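Local coordinates for protein dipicolinate synthase subunit A (Bacillus halodurans, PDB 3D4O) that probably forms, with a partner subunit, the synthase that makes dipicolinic acid for the bacterial spore, using a nucleotide cofactor held by a Rossmann-type domain, at residues C[144-147]-C[152-155]; C[146-151]-C[261-266]; C[229-234]-C[248-253]. All coordinates share one frame; numbering follows the deposited sequence.

Contact 1. Residues C[144-147]-C[152-155]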
HETATM    1  N   MSE C 144      -2.976  -2.395  -0.404  1.00 33.57           N
HETATM    2  CA  MSE C 144      -4.144  -2.128  -1.266  1.00 33.86           C
HETATM    3  C   MSE C 144      -5.047  -0.994  -0.763  1.00 32.44           C
HETATM    4  O   MSE C 144      -5.594  -0.199  -1.541  1.00 30.80           O
HETATM    5  CB  MSE C 144      -5.064  -3.338  -1.402  1.00 35.45           C
HETATM    6  CG  MSE C 144      -4.410  -4.677  -1.661  1.00 43.13           C
HETATM    7 SE   MSE C 144      -5.257  -5.566  -3.159  0.75 58.12          SE
HETATM    8  CE  MSE C 144      -4.216  -4.167  -4.135  1.00 21.48           C
ATOM      9  N   ALA C 145      -5.269  -0.996   0.534  1.00 32.41           N
ATOM     10  CA  ALA C 145      -6.172  -0.026   1.157  1.00 32.16           C
ATOM     11  C   ALA C 145      -5.580   1.368   0.975  1.00 32.32           C
ATOM     12  O   ALA C 145      -6.293   2.353   0.690  1.00 33.27           O
ATOM     13  CB  ALA C 145      -6.390  -0.354   2.636  1.00 31.56           C
ATOM     14  N   ILE C 146      -4.260   1.423   1.093  1.00 31.44           N
ATOM     15  CA  ILE C 146      -3.541   2.673   0.900  1.00 31.46           C
ATOM     16  C   ILE C 146      -3.626   3.096  -0.572  1.00 32.47           C
ATOM     17  O   ILE C 146      -3.914   4.268  -0.905  1.00 32.78           O
ATOM     18  CB  ILE C 146      -2.062   2.572   1.361  1.00 31.42           C
ATOM     19  CG1 ILE C 146      -2.002   2.352   2.888  1.00 32.68           C
ATOM     20  CG2 ILE C 146      -1.258   3.820   0.898  1.00 28.57           C
ATOM     21  CD1 ILE C 146      -0.618   2.056   3.409  1.00 31.68           C
ATOM     22  N   GLN C 147      -3.367   2.152  -1.464  1.00 32.74           N
ATOM     23  CA  GLN C 147      -3.382   2.439  -2.922  1.00 34.87           C
ATOM     24  C   GLN C 147      -4.684   2.945  -3.485  1.00 34.90           C
ATOM     25  O   GLN C 147      -4.690   3.769  -4.406  1.00 35.75           O
ATOM     26  CB  GLN C 147      -3.119   1.169  -3.766  1.00 35.25           C
ATOM     27  CG  GLN C 147      -1.696   0.800  -3.906  1.00 47.05           C
ATOM     28  CD  GLN C 147      -1.417  -0.482  -4.673  1.00 50.55           C
ATOM     29  OE1 GLN C 147      -2.317  -1.267  -4.952  1.00 56.34           O
ATOM     30  NE2 GLN C 147      -0.136  -0.708  -4.985  1.00 55.30           N
ATOM     31  N   THR C 152      -6.273   9.005   4.096  1.00 31.81           N
ATOM     32  CA  THR C 152      -5.382   8.175   4.931  1.00 30.97           C
ATOM     33  C   THR C 152      -6.146   7.104   5.693  1.00 31.01           C
ATOM     34  O   THR C 152      -7.262   7.310   6.159  1.00 32.28           O
ATOM     35  CB  THR C 152      -4.553   9.013   5.978  1.00 31.14           C
ATOM     36  OG1 THR C 152      -5.457   9.730   6.847  1.00 34.39           O
ATOM     37  CG2 THR C 152      -3.557  10.012   5.278  1.00 28.66           C
ATOM     38  N   ILE C 153      -5.509   5.959   5.795  1.00 28.85           N
ATOM     39  CA  ILE C 153      -5.995   4.856   6.645  1.00 31.11           C
ATOM     40  C   ILE C 153      -5.899   5.308   8.094  1.00 31.00           C
ATOM     41  O   ILE C 153      -6.723   4.955   8.933  1.00 31.65           O
ATOM     42  CB  ILE C 153      -5.151   3.573   6.459  1.00 32.15           C
ATOM     43  CG1 ILE C 153      -5.201   3.126   4.996  1.00 33.55           C
ATOM     44  CG2 ILE C 153      -5.670   2.473   7.354  1.00 37.75           C
ATOM     45  CD1 ILE C 153      -6.599   3.072   4.450  1.00 34.84           C
ATOM     46  N   HIS C 154      -4.879   6.110   8.363  1.00 30.44           N
ATOM     47  CA  HIS C 154      -4.697   6.706   9.677  1.00 33.11           C
ATOM     48  C   HIS C 154      -5.928   7.568   9.952  1.00 34.42           C
ATOM     49  O   HIS C 154      -6.299   8.441   9.142  1.00 36.00           O
ATOM     50  CB  HIS C 154      -3.416   7.570   9.674  1.00 34.71           C
ATOM     51  CG  HIS C 154      -3.043   8.117  11.024  1.00 39.75           C
ATOM     52  ND1 HIS C 154      -3.882   8.934  11.733  1.00 41.21           N
ATOM     53  CD2 HIS C 154      -1.906   8.023  11.760  1.00 41.69           C
ATOM     54  CE1 HIS C 154      -3.291   9.308  12.855  1.00 40.26           C
ATOM     55  NE2 HIS C 154      -2.091   8.765  12.898  1.00 45.92           N
ATOM     56  N   GLY C 155      -6.618   7.261  11.037  1.00 34.65           N
ATOM     57  CA  GLY C 155      -7.774   8.023  11.446  1.00 35.51           C
ATOM     58  C   GLY C 155      -9.089   7.633  10.801  1.00 35.95           C
ATOM     59  O   GLY C 155     -10.153   8.122  11.169  1.00 35.95           O
TER

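Contact 2. Residues C[146-151]-C[261-266]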
ATOM      1  N   ILE C 146      -4.260   1.423   1.093  1.00 31.44           N
ATOM      2  CA  ILE C 146      -3.541   2.673   0.900  1.00 31.46           C
ATOM      3  C   ILE C 146      -3.626   3.096  -0.572  1.00 32.47           C
ATOM      4  O   ILE C 146      -3.914   4.268  -0.905  1.00 32.78           O
ATOM      5  CB  ILE C 146      -2.062   2.572   1.361  1.00 31.42           C
ATOM      6  CG1 ILE C 146      -2.002   2.352   2.888  1.00 32.68           C
ATOM      7  CG2 ILE C 146      -1.258   3.820   0.898  1.00 28.57           C
ATOM      8  CD1 ILE C 146      -0.618   2.056   3.409  1.00 31.68           C
ATOM      9  N   GLN C 147      -3.367   2.152  -1.464  1.00 32.74           N
ATOM     10  CA  GLN C 147      -3.382   2.439  -2.922  1.00 34.87           C
ATOM     11  C   GLN C 147      -4.684   2.945  -3.485  1.00 34.90           C
ATOM     12  O   GLN C 147      -4.690   3.769  -4.406  1.00 35.75           O
ATOM     13  CB  GLN C 147      -3.119   1.169  -3.766  1.00 35.25           C
ATOM     14  CG  GLN C 147      -1.696   0.800  -3.906  1.00 47.05           C
ATOM     15  CD  GLN C 147      -1.417  -0.482  -4.673  1.00 50.55           C
ATOM     16  OE1 GLN C 147      -2.317  -1.267  -4.952  1.00 56.34           O
ATOM     17  NE2 GLN C 147      -0.136  -0.708  -4.985  1.00 55.30           N
ATOM     18  N   HIS C 148      -5.771   2.378  -2.987  1.00 34.14           N
ATOM     19  CA  HIS C 148      -7.097   2.593  -3.587  1.00 36.20           C
ATOM     20  C   HIS C 148      -7.977   3.615  -2.913  1.00 37.32           C
ATOM     21  O   HIS C 148      -9.126   3.786  -3.315  1.00 38.16           O
ATOM     22  CB  HIS C 148      -7.877   1.265  -3.677  1.00 36.79           C
ATOM     23  CG  HIS C 148      -7.305   0.306  -4.669  1.00 39.45           C
ATOM     24  ND1 HIS C 148      -7.573   0.391  -6.015  1.00 44.01           N
ATOM     25  CD2 HIS C 148      -6.480  -0.756  -4.514  1.00 42.31           C
ATOM     26  CE1 HIS C 148      -6.932  -0.573  -6.651  1.00 46.25           C
ATOM     27  NE2 HIS C 148      -6.250  -1.277  -5.765  1.00 47.30           N
ATOM     28  N   THR C 149      -7.435   4.262  -1.880  1.00 36.05           N
ATOM     29  CA  THR C 149      -8.148   5.324  -1.159  1.00 33.26           C
ATOM     30  C   THR C 149      -7.505   6.685  -1.415  1.00 30.94           C
ATOM     31  O   THR C 149      -6.303   6.781  -1.731  1.00 33.51           O
ATOM     32  CB  THR C 149      -8.213   5.048   0.334  1.00 34.86           C
ATOM     33  OG1 THR C 149      -6.871   4.967   0.846  1.00 31.74           O
ATOM     34  CG2 THR C 149      -8.975   3.734   0.600  1.00 30.45           C
ATOM     35  N   ASP C 150      -8.316   7.731  -1.369  1.00 27.54           N
ATOM     36  CA  ASP C 150      -7.811   9.075  -1.577  1.00 27.33           C
ATOM     37  C   ASP C 150      -7.679   9.795  -0.240  1.00 27.01           C
ATOM     38  O   ASP C 150      -7.414  10.964  -0.170  1.00 27.28           O
ATOM     39  CB  ASP C 150      -8.651   9.859  -2.584  1.00 28.51           C
ATOM     40  CG  ASP C 150     -10.032  10.237  -2.058  1.00 30.11           C
ATOM     41  OD1 ASP C 150     -10.453   9.799  -0.962  1.00 37.06           O
ATOM     42  OD2 ASP C 150     -10.681  11.011  -2.758  1.00 36.33           O
ATOM     43  N   PHE C 151      -7.827   9.031   0.811  1.00 28.31           N
ATOM     44  CA  PHE C 151      -7.703   9.489   2.195  1.00 29.52           C
ATOM     45  C   PHE C 151      -6.765   8.549   2.947  1.00 30.83           C
ATOM     46  O   PHE C 151      -6.481   7.429   2.501  1.00 31.66           O
ATOM     47  CB  PHE C 151      -9.088   9.522   2.895  1.00 29.48           C
ATOM     48  CG  PHE C 151      -9.842   8.215   2.810  1.00 30.51           C
ATOM     49  CD1 PHE C 151      -9.594   7.185   3.700  1.00 32.59           C
ATOM     50  CD2 PHE C 151     -10.791   8.014   1.825  1.00 34.19           C
ATOM     51  CE1 PHE C 151     -10.279   5.958   3.610  1.00 33.23           C
ATOM     52  CE2 PHE C 151     -11.471   6.809   1.739  1.00 31.26           C
ATOM     53  CZ  PHE C 151     -11.217   5.779   2.637  1.00 30.63           C
ATOM     54  N   LYS C 261     -17.027   0.358  -4.440  1.00 41.46           N
ATOM     55  CA  LYS C 261     -15.858  -0.386  -4.959  1.00 41.51           C
ATOM     56  C   LYS C 261     -15.534  -1.565  -4.044  1.00 39.44           C
ATOM     57  O   LYS C 261     -15.142  -1.407  -2.886  1.00 40.47           O
ATOM     58  CB  LYS C 261     -14.622   0.514  -5.062  1.00 42.42           C
ATOM     59  CG  LYS C 261     -13.409  -0.172  -5.679  1.00 47.51           C
ATOM     60  CD  LYS C 261     -12.307   0.837  -5.988  1.00 56.88           C
ATOM     61  CE  LYS C 261     -11.154   0.215  -6.804  1.00 59.86           C
ATOM     62  NZ  LYS C 261     -10.131   1.218  -7.227  1.00 62.23           N
ATOM     63  N   ALA C 262     -15.713  -2.749  -4.591  1.00 37.62           N
ATOM     64  CA  ALA C 262     -15.491  -4.000  -3.875  1.00 37.74           C
ATOM     65  C   ALA C 262     -14.663  -4.950  -4.725  1.00 38.92           C
ATOM     66  O   ALA C 262     -14.968  -5.177  -5.877  1.00 38.79           O
ATOM     67  CB  ALA C 262     -16.832  -4.627  -3.523  1.00 37.38           C
ATOM     68  N   LEU C 263     -13.617  -5.501  -4.127  1.00 39.91           N
ATOM     69  CA  LEU C 263     -12.713  -6.421  -4.818  1.00 39.77           C
ATOM     70  C   LEU C 263     -12.493  -7.740  -4.068  1.00 39.95           C
ATOM     71  O   LEU C 263     -12.344  -7.764  -2.839  1.00 40.11           O
ATOM     72  CB  LEU C 263     -11.341  -5.748  -5.029  1.00 39.49           C
ATOM     73  CG  LEU C 263     -11.213  -4.416  -5.783  1.00 37.90           C
ATOM     74  CD1 LEU C 263      -9.785  -3.942  -5.733  1.00 34.20           C
ATOM     75  CD2 LEU C 263     -11.647  -4.560  -7.223  1.00 38.91           C
ATOM     76  N   LEU C 264     -12.489  -8.826  -4.837  1.00 38.22           N
ATOM     77  CA  LEU C 264     -12.185 -10.165  -4.336  1.00 38.48           C
ATOM     78  C   LEU C 264     -10.688 -10.320  -4.609  1.00 39.66           C
ATOM     79  O   LEU C 264     -10.270 -10.438  -5.748  1.00 39.76           O
ATOM     80  CB  LEU C 264     -13.029 -11.238  -5.060  1.00 39.41           C
ATOM     81  CG  LEU C 264     -12.923 -12.697  -4.602  1.00 36.30           C
ATOM     82  CD1 LEU C 264     -13.366 -12.878  -3.166  1.00 32.47           C
ATOM     83  CD2 LEU C 264     -13.753 -13.588  -5.508  1.00 38.75           C
ATOM     84  N   VAL C 265      -9.884 -10.335  -3.554  1.00 41.35           N
ATOM     85  CA  VAL C 265      -8.421 -10.263  -3.689  1.00 41.55           C
ATOM     86  C   VAL C 265      -7.616 -11.464  -3.166  1.00 43.28           C
ATOM     87  O   VAL C 265      -7.110 -11.450  -2.041  1.00 42.13           O
ATOM     88  CB  VAL C 265      -7.901  -9.031  -2.948  1.00 41.44           C
ATOM     89  CG1 VAL C 265      -6.402  -8.899  -3.159  1.00 44.40           C
ATOM     90  CG2 VAL C 265      -8.642  -7.737  -3.418  1.00 42.61           C
ATOM     91  N   PRO C 266      -7.493 -12.511  -3.986  1.00 43.53           N
ATOM     92  CA  PRO C 266      -6.653 -13.633  -3.568  1.00 43.93           C
ATOM     93  C   PRO C 266      -5.214 -13.496  -3.995  1.00 41.44           C
ATOM     94  O   PRO C 266      -4.875 -12.627  -4.774  1.00 41.42           O
ATOM     95  CB  PRO C 266      -7.258 -14.805  -4.333  1.00 44.84           C
ATOM     96  CG  PRO C 266      -7.714 -14.176  -5.642  1.00 45.50           C
ATOM     97  CD  PRO C 266      -8.190 -12.775  -5.259  1.00 43.69           C
TER

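Contact 3. Residues C[229-234]-C[248-253]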
ATOM      1  N   ASN C 229     -28.227  -5.165   1.823  1.00 40.00           N
ATOM      2  CA  ASN C 229     -28.740  -4.275   2.892  1.00 40.25           C
ATOM      3  C   ASN C 229     -27.609  -3.653   3.655  1.00 39.29           C
ATOM      4  O   ASN C 229     -27.681  -2.504   4.094  1.00 39.74           O
ATOM      5  CB  ASN C 229     -29.741  -4.945   3.851  1.00 41.09           C
ATOM      6  CG  ASN C 229     -31.188  -4.598   3.513  1.00 43.55           C
ATOM      7  OD1 ASN C 229     -31.535  -3.417   3.386  1.00 43.76           O
ATOM      8  ND2 ASN C 229     -32.041  -5.614   3.388  1.00 42.33           N
ATOM      9  N   VAL C 230     -26.537  -4.403   3.781  1.00 39.06           N
ATOM     10  CA  VAL C 230     -25.372  -3.881   4.487  1.00 39.09           C
ATOM     11  C   VAL C 230     -24.776  -2.789   3.616  1.00 39.18           C
ATOM     12  O   VAL C 230     -24.579  -1.642   4.033  1.00 39.45           O
ATOM     13  CB  VAL C 230     -24.328  -4.977   4.750  1.00 39.49           C
ATOM     14  CG1 VAL C 230     -23.023  -4.373   5.261  1.00 39.46           C
ATOM     15  CG2 VAL C 230     -24.896  -5.985   5.757  1.00 41.63           C
ATOM     16  N   LEU C 231     -24.477  -3.192   2.401  1.00 38.02           N
ATOM     17  CA  LEU C 231     -23.924  -2.287   1.398  1.00 39.01           C
ATOM     18  C   LEU C 231     -24.769  -1.019   1.268  1.00 40.04           C
ATOM     19  O   LEU C 231     -24.229   0.072   1.177  1.00 42.37           O
ATOM     20  CB  LEU C 231     -23.783  -2.970   0.020  1.00 37.51           C
ATOM     21  CG  LEU C 231     -22.648  -3.999  -0.118  1.00 37.95           C
ATOM     22  CD1 LEU C 231     -22.761  -4.823  -1.395  1.00 35.94           C
ATOM     23  CD2 LEU C 231     -21.306  -3.345  -0.057  1.00 37.51           C
ATOM     24  N   ALA C 232     -26.085  -1.165   1.309  1.00 38.60           N
ATOM     25  CA  ALA C 232     -26.978  -0.021   1.118  1.00 38.16           C
ATOM     26  C   ALA C 232     -26.795   1.087   2.174  1.00 38.10           C
ATOM     27  O   ALA C 232     -27.046   2.267   1.914  1.00 36.02           O
ATOM     28  CB  ALA C 232     -28.432  -0.473   1.089  1.00 36.77           C
ATOM     29  N   GLU C 233     -26.326   0.697   3.345  1.00 39.07           N
ATOM     30  CA  GLU C 233     -26.135   1.644   4.469  1.00 41.25           C
ATOM     31  C   GLU C 233     -24.736   2.214   4.558  1.00 40.23           C
ATOM     32  O   GLU C 233     -24.457   3.133   5.324  1.00 41.39           O
ATOM     33  CB  GLU C 233     -26.507   0.964   5.796  1.00 43.38           C
ATOM     34  CG  GLU C 233     -28.025   0.999   6.038  1.00 48.06           C
ATOM     35  CD  GLU C 233     -28.503   2.426   6.270  1.00 53.02           C
ATOM     36  OE1 GLU C 233     -27.888   3.122   7.110  1.00 57.26           O
ATOM     37  OE2 GLU C 233     -29.467   2.860   5.595  1.00 59.60           O
HETATM   38  N   MSE C 234     -23.850   1.666   3.756  1.00 38.69           N
HETATM   39  CA  MSE C 234     -22.434   2.099   3.780  1.00 38.83           C
HETATM   40  C   MSE C 234     -22.215   3.417   3.089  1.00 37.27           C
HETATM   41  O   MSE C 234     -23.000   3.797   2.250  1.00 33.62           O
HETATM   42  CB  MSE C 234     -21.528   1.062   3.111  1.00 38.66           C
HETATM   43  CG  MSE C 234     -21.233  -0.102   3.999  1.00 40.37           C
HETATM   44 SE   MSE C 234     -20.218  -1.503   3.090  0.75 40.42          SE
HETATM   45  CE  MSE C 234     -19.496  -0.535   1.612  1.00 46.43           C
ATOM     46  N   GLY C 248     -16.141 -15.527  -2.132  1.00 43.13           N
ATOM     47  CA  GLY C 248     -15.993 -14.515  -1.095  1.00 43.02           C
ATOM     48  C   GLY C 248     -17.216 -14.416  -0.225  1.00 42.63           C
ATOM     49  O   GLY C 248     -17.949 -15.377  -0.063  1.00 43.67           O
ATOM     50  N   GLY C 249     -17.450 -13.226   0.304  1.00 41.40           N
ATOM     51  CA  GLY C 249     -18.565 -12.992   1.223  1.00 41.69           C
ATOM     52  C   GLY C 249     -19.290 -11.690   0.993  1.00 41.75           C
ATOM     53  O   GLY C 249     -19.874 -11.112   1.903  1.00 41.99           O
ATOM     54  N   THR C 250     -19.267 -11.246  -0.250  1.00 40.80           N
ATOM     55  CA  THR C 250     -19.868  -9.968  -0.627  1.00 40.03           C
ATOM     56  C   THR C 250     -20.817 -10.056  -1.799  1.00 39.19           C
ATOM     57  O   THR C 250     -20.617 -10.821  -2.727  1.00 40.31           O
ATOM     58  CB  THR C 250     -18.733  -8.955  -0.985  1.00 40.21           C
ATOM     59  OG1 THR C 250     -17.837  -8.854   0.120  1.00 34.77           O
ATOM     60  CG2 THR C 250     -19.276  -7.560  -1.342  1.00 35.76           C
ATOM     61  N   ASP C 251     -21.864  -9.249  -1.734  1.00 38.84           N
ATOM     62  CA  ASP C 251     -22.798  -9.125  -2.872  1.00 37.89           C
ATOM     63  C   ASP C 251     -22.192  -8.136  -3.867  1.00 39.01           C
ATOM     64  O   ASP C 251     -22.535  -6.938  -3.892  1.00 38.38           O
ATOM     65  CB  ASP C 251     -24.159  -8.630  -2.438  1.00 37.19           C
ATOM     66  CG  ASP C 251     -25.208  -8.758  -3.547  1.00 39.08           C
ATOM     67  OD1 ASP C 251     -24.839  -8.935  -4.719  1.00 39.68           O
ATOM     68  OD2 ASP C 251     -26.401  -8.688  -3.228  1.00 40.77           O
ATOM     69  N   PHE C 252     -21.258  -8.669  -4.649  1.00 38.80           N
ATOM     70  CA  PHE C 252     -20.501  -7.897  -5.645  1.00 39.07           C
ATOM     71  C   PHE C 252     -21.391  -7.290  -6.705  1.00 39.64           C
ATOM     72  O   PHE C 252     -21.072  -6.238  -7.252  1.00 40.58           O
ATOM     73  CB  PHE C 252     -19.400  -8.726  -6.327  1.00 38.28           C
ATOM     74  CG  PHE C 252     -18.304  -9.179  -5.387  1.00 38.24           C
ATOM     75  CD1 PHE C 252     -17.403  -8.267  -4.861  1.00 38.03           C
ATOM     76  CD2 PHE C 252     -18.174 -10.516  -5.042  1.00 37.40           C
ATOM     77  CE1 PHE C 252     -16.414  -8.681  -4.002  1.00 40.30           C
ATOM     78  CE2 PHE C 252     -17.181 -10.938  -4.189  1.00 36.28           C
ATOM     79  CZ  PHE C 252     -16.307 -10.027  -3.662  1.00 39.82           C
ATOM     80  N   ARG C 253     -22.516  -7.935  -6.981  1.00 39.14           N
ATOM     81  CA  ARG C 253     -23.394  -7.425  -8.014  1.00 38.95           C
ATOM     82  C   ARG C 253     -24.056  -6.166  -7.463  1.00 39.54           C
ATOM     83  O   ARG C 253     -24.137  -5.141  -8.137  1.00 40.31           O
ATOM     84  CB  ARG C 253     -24.421  -8.473  -8.485  1.00 40.07           C
TER

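Contact 1. Residues C[144-147]-C[152-155]
Ile153 reaches back from the loop that follows helix 127-148 and packs on Ala145 and Ile146 of that helix, where the chain turns into strand 157-161, the first strand of a Rossmann-type parallel sheet. Its side chain does all the touching from the loop side. CD1 rests on both the carbonyl and the methyl of Ala145, 3.8 Å from Ala145 O and 3.9 Å from Ala145 CB. CG1 meets CG1 of Ile146 at 3.9 Å, and the two isoleucine chains run across each other at about a right angle. In Ile153, CG1 stands anti to the carbonyl carbon (chi1 -59°), which turns it to the helix, and chi2 of -49° then brings CD1 to Ala145. Both Ala145 and Ile153 also lie on Phe174 of helix 165-176, while Ala145 reaches Ile241 in strand 239-242, so this apolar cluster is buried between helices and sheet. Ala145 O, grazed by the methyl, has a hydrogen bond from Thr149 OG1. The loop is held from outside as well: Glu139 of the second subunit accepts hydrogen bonds from the backbone N of Ile153 and of His154, and Met143 of that subunit packs on Ile146. Within the loop, Thr152 OG1 donates to His154 O at 2.8 Å, meeting a lone pair in the carbonyl plane with a C=O...OG1 angle of 141°.

Contact 2. Residues C[146-151]-C[261-266]
With CG of His148 anti to its carbonyl carbon (chi1 -69°), the imidazole leaves the last part of helix 127-148 toward strand 261-264, and Lys261, with CG anti to the backbone N (chi1 -176°) and an extended chain beyond, carries its ammonium out to meet it. The two side chains cross at about a right angle. NZ of Lys261 donates a hydrogen bond of 2.9 Å to ND1 of His148, arriving at the ring edge but tilted 28° out of the ring plane; CE of Lys261 follows at 3.7 Å from the same ND1. Leu263, two residues along the strand, brings CD1 over one face of the imidazole, 4.4 Å from NE2. The ring of Phe239, in the adjoining strand 239-242, also meets the imidazole obliquely, and both Lys261 and Leu263 rest on Phe239. Strand 261-264 is the last strand on its side of the Rossmann-type sheet within this chain, hydrogen-bonded to strand 239-242, so the contact joins the sheet's edge to the C-terminal part of the long helix that precedes the sheet in the chain. A leucine in place of His148 would probably leave the Lys261 ammonium without this acceptor and free to swing into solvent. Because ND1 accepts a hydrogen bond from the lysine ammonium, its lone pair must be available, so the ring is probably neutral with its hydrogen on NE2, and the nearby positive charge is likely to disfavour a second proton there.

Contact 3. Residues C[229-234]-C[248-253]
Leu231 of helix 228-233 meets Asp251 and Thr250 in the turn leading into helix 252-257, and its CD1 methyl makes the whole contact from the helix side. With CG anti to the carbonyl carbon (chi1 -73°), the branched end lies toward the turn and CD1 comes 3.3 Å from Asp251 O. CB of Asp251 points toward the leucine's helix, as CB of Leu231 does toward the turn, while Thr250 is turned across the contact and offers CG2. The same CD1 of Leu231 is 4.2 Å from Asp251 CB and 4.4 Å from Thr250 CG2. These helices belong to the crossovers around strand 239-242 of the Rossmann-type domain. Leu231 also packs on Val226, Tyr254 and Ala255.

The polar ends of the facing residues serve other partners. Asp251, with CG anti to its backbone N (chi1 -169°), is the N-cap of helix 252-257: OD1 accepts from Tyr254 N. Thr250 OG1 is hydrogen-bonded to Asp242 OD2, which also takes Gly249 N. Asp251 is the centre of an inverse gamma turn, closed by a weak bond of 3.0 Å from Phe252 N to Thr250 O, and Thr250 CB lies over the Phe252 ring, offset toward its rim.

No hydrogen bond spans the two segments: the leucine side chain brings a methyl against a carbonyl oxygen and two carbon atoms, while the cap and the bonds to Asp242 fix the turn against which it packs.

Contacts 1 and 3 are buried, and made by van der Waals contact with no hydrogen bond between their segments; isoleucine and leucine methyls fill them. Contact 2 lies at the surface, where the outer strand of the sheet carries the exposed Lys261 and a lysine-histidine hydrogen bond can form. Contacts 1 and 2 share Ile146 and Gln147 of helix 127-148, and Met144 of the first packs on Val265 of the second; both also touch the second subunit, which does not reach contact 3. Contact 3 is nested within the chain span closed by contact 2 and meets it where Phe252 packs on Ala262 and Leu264. Contacts 1 and 3, about 21 Å apart between centres, do not touch.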